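Local coordinates for protein UDP-N-acetylmuramate-alanine ligase MurC (Thermotoga maritima, PDB 1J6U) that joins L-alanine to UDP-N-acetylmuramate at the expense of ATP, a step in building the peptidoglycan of the cell wall, at residues Thr242-Glu246 against Ala257-Asn262. Sequence-based numbering, arbitrary orientation.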
ATOM      1  N   THR A 242      -2.778 -21.000 -13.320  1.00 37.20           N
ATOM      2  CA  THR A 242      -1.501 -21.562 -13.747  1.00 33.09           C
ATOM      3  C   THR A 242      -0.676 -21.940 -12.499  1.00 41.97           C
ATOM      4  O   THR A 242      -0.125 -23.028 -12.402  1.00 41.14           O
ATOM      5  CB  THR A 242      -0.671 -20.548 -14.557  1.00 33.61           C
ATOM      6  OG1 THR A 242      -1.485 -19.934 -15.551  1.00 40.73           O
ATOM      7  CG2 THR A 242       0.529 -21.242 -15.225  1.00 39.13           C
ATOM      8  N   TYR A 243      -0.559 -21.006 -11.564  1.00 39.98           N
ATOM      9  CA  TYR A 243       0.170 -21.279 -10.339  1.00 40.84           C
ATOM     10  C   TYR A 243      -0.902 -21.430  -9.310  1.00 42.95           C
ATOM     11  O   TYR A 243      -1.827 -20.617  -9.221  1.00 39.82           O
ATOM     12  CB  TYR A 243       1.109 -20.144 -10.008  1.00 35.23           C
ATOM     13  CG  TYR A 243       2.148 -20.039 -11.078  1.00 35.26           C
ATOM     14  CD1 TYR A 243       1.918 -19.285 -12.223  1.00 26.85           C
ATOM     15  CD2 TYR A 243       3.328 -20.759 -10.980  1.00 31.95           C
ATOM     16  CE1 TYR A 243       2.838 -19.272 -13.229  1.00 36.32           C
ATOM     17  CE2 TYR A 243       4.251 -20.746 -11.968  1.00 33.99           C
ATOM     18  CZ  TYR A 243       4.004 -20.008 -13.097  1.00 30.01           C
ATOM     19  OH  TYR A 243       4.919 -20.023 -14.119  1.00 35.99           O
ATOM     20  N   THR A 244      -0.754 -22.495  -8.536  1.00 41.15           N
ATOM     21  CA  THR A 244      -1.737 -22.892  -7.549  1.00 40.14           C
ATOM     22  C   THR A 244      -1.131 -23.249  -6.172  1.00 33.98           C
ATOM     23  O   THR A 244       0.079 -23.498  -6.050  1.00 40.78           O
ATOM     24  CB  THR A 244      -2.534 -24.050  -8.228  1.00 36.18           C
ATOM     25  OG1 THR A 244      -3.792 -23.535  -8.670  1.00 44.37           O
ATOM     26  CG2 THR A 244      -2.687 -25.269  -7.355  1.00 51.17           C
ATOM     27  N   LEU A 245      -1.965 -23.246  -5.141  1.00 43.23           N
ATOM     28  CA  LEU A 245      -1.512 -23.578  -3.784  1.00 46.33           C
ATOM     29  C   LEU A 245      -1.910 -24.979  -3.402  1.00 49.40           C
ATOM     30  O   LEU A 245      -3.096 -25.313  -3.375  1.00 49.64           O
ATOM     31  CB  LEU A 245      -2.130 -22.637  -2.766  1.00 45.86           C
ATOM     32  CG  LEU A 245      -1.635 -21.220  -2.893  1.00 52.29           C
ATOM     33  CD1 LEU A 245      -2.253 -20.387  -1.797  1.00 56.87           C
ATOM     34  CD2 LEU A 245      -0.122 -21.224  -2.765  1.00 46.74           C
ATOM     35  N   GLU A 246      -0.937 -25.816  -3.101  1.00 42.52           N
ATOM     36  CA  GLU A 246      -1.305 -27.146  -2.724  1.00 49.06           C
ATOM     37  C   GLU A 246      -1.471 -27.213  -1.205  1.00 52.63           C
ATOM     38  O   GLU A 246      -2.359 -27.882  -0.707  1.00 56.72           O
ATOM     39  CB  GLU A 246      -0.253 -28.134  -3.195  1.00 52.78           C
ATOM     40  CG  GLU A 246      -0.362 -29.456  -2.472  1.00 67.71           C
ATOM     41  CD  GLU A 246       0.710 -30.422  -2.883  1.00 79.40           C
ATOM     42  OE1 GLU A 246       1.799 -29.947  -3.279  1.00 84.13           O
ATOM     43  OE2 GLU A 246       0.469 -31.650  -2.793  1.00 80.58           O
ATOM     44  N   ALA A 257       4.311 -22.321   1.745  1.00 33.54           N
ATOM     45  CA  ALA A 257       3.275 -22.723   0.809  1.00 38.90           C
ATOM     46  C   ALA A 257       3.879 -23.592  -0.303  1.00 42.35           C
ATOM     47  O   ALA A 257       4.948 -23.287  -0.863  1.00 30.96           O
ATOM     48  CB  ALA A 257       2.563 -21.474   0.206  1.00 32.77           C
HETATM   49  N   MSE A 258       3.203 -24.701  -0.579  1.00 37.85           N
HETATM   50  CA  MSE A 258       3.605 -25.612  -1.650  1.00 39.38           C
HETATM   51  C   MSE A 258       2.944 -25.085  -2.923  1.00 32.14           C
HETATM   52  O   MSE A 258       1.720 -25.032  -3.021  1.00 32.86           O
HETATM   53  CB  MSE A 258       3.101 -27.036  -1.377  1.00 44.44           C
HETATM   54  CG  MSE A 258       4.200 -28.041  -1.101  1.00 61.51           C
HETATM   55 SE   MSE A 258       5.587 -27.893  -2.450  1.00 84.52          SE
HETATM   56  CE  MSE A 258       7.053 -27.864  -1.180  1.00 52.90           C
ATOM     57  N   VAL A 259       3.736 -24.678  -3.897  1.00 31.32           N
ATOM     58  CA  VAL A 259       3.135 -24.136  -5.103  1.00 36.31           C
ATOM     59  C   VAL A 259       3.181 -25.111  -6.266  1.00 41.45           C
ATOM     60  O   VAL A 259       4.218 -25.714  -6.521  1.00 37.10           O
ATOM     61  CB  VAL A 259       3.848 -22.851  -5.488  1.00 40.59           C
ATOM     62  CG1 VAL A 259       3.353 -22.350  -6.795  1.00 24.03           C
ATOM     63  CG2 VAL A 259       3.611 -21.828  -4.432  1.00 35.09           C
ATOM     64  N   GLU A 260       2.044 -25.277  -6.947  1.00 42.70           N
ATOM     65  CA  GLU A 260       1.959 -26.148  -8.119  1.00 41.47           C
ATOM     66  C   GLU A 260       1.909 -25.274  -9.330  1.00 42.21           C
ATOM     67  O   GLU A 260       1.382 -24.149  -9.281  1.00 43.19           O
ATOM     68  CB  GLU A 260       0.695 -26.997  -8.133  1.00 41.92           C
ATOM     69  CG  GLU A 260       0.652 -28.007  -7.039  1.00 55.92           C
ATOM     70  CD  GLU A 260      -0.742 -28.579  -6.817  1.00 69.65           C
ATOM     71  OE1 GLU A 260      -1.730 -27.801  -6.789  1.00 74.98           O
ATOM     72  OE2 GLU A 260      -0.845 -29.814  -6.655  1.00 75.97           O
ATOM     73  N   LYS A 261       2.506 -25.778 -10.409  1.00 43.89           N
ATOM     74  CA  LYS A 261       2.490 -25.096 -11.700  1.00 39.28           C
ATOM     75  C   LYS A 261       1.746 -26.074 -12.631  1.00 42.13           C
ATOM     76  O   LYS A 261       2.093 -27.258 -12.741  1.00 37.34           O
ATOM     77  CB  LYS A 261       3.907 -24.830 -12.173  1.00 49.25           C
ATOM     78  CG  LYS A 261       4.015 -24.053 -13.473  1.00 40.93           C
ATOM     79  CD  LYS A 261       5.475 -24.020 -13.866  1.00 29.19           C
ATOM     80  CE  LYS A 261       5.626 -23.134 -15.026  1.00 27.88           C
ATOM     81  NZ  LYS A 261       7.071 -22.906 -15.343  1.00 44.73           N
ATOM     82  N   ASN A 262       0.680 -25.579 -13.243  1.00 41.37           N
ATOM     83  CA  ASN A 262      -0.145 -26.388 -14.094  1.00 37.01           C
ATOM     84  C   ASN A 262      -0.406 -27.740 -13.465  1.00 41.86           C
ATOM     85  O   ASN A 262      -0.363 -28.782 -14.124  1.00 51.37           O
ATOM     86  CB  ASN A 262       0.505 -26.529 -15.459  1.00 35.11           C
ATOM     87  CG  ASN A 262       0.264 -25.318 -16.297  1.00 42.03           C
ATOM     88  OD1 ASN A 262      -0.881 -24.919 -16.480  1.00 42.09           O
ATOM     89  ND2 ASN A 262       1.330 -24.702 -16.796  1.00 38.44           N
TER
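Lys261 runs its extended side chain alongside the ring of Tyr243, both pointing the same way from neighbouring strands. With CG anti to the backbone N (chi1 -177°), the lysine chain sets out along the tyrosine: CB lies 4.1 Å from Tyr243 CE2, and CG comes closest to the ring, 3.6 Å from the same CE2. CD lies 4.0 Å from both Tyr243 CE2 and Tyr243 OH, CE settles 3.3 Å from Tyr243 OH, and NZ carries on to a salt bridge with Asp290 OD2. Tyr243 OH is hydrogen-bonded to that same carboxylate oxygen, which ties both tips to helix 276-291. The pair belongs to an antiparallel beta hairpin of the Mur ligase middle domain, made by strands 243-250 and 255-261 and widened into a three-stranded sheet by strand 264-271. Tyr243 and Lys261 form a non-hydrogen-bonded pair, as do Leu245 and Val259; Leu245 CD2 meets Val259 CG2 at 4.1 Å and also touches Ala257 CB. This face packs on helix 276-291, with Leu283 reached by both Tyr243 and Val259. Between these pairs run two backbone hydrogen bonds, Thr244 N to Glu260 O and Glu260 N to Thr244 O, both 2.8 Å. Further hydrogen bonds run from Asn262 N to Thr242 O and, nearly straight at 174°, from Glu246 N to Met258 O. Where the chain turns a corner at Glu246, its CB rests 3.7 Å from Glu260 CD. The Glu246 and Glu260 carboxylates stack with planes 15° apart, a like-charge approach probably eased by Arg265, which forms a salt bridge with Glu246 OE2.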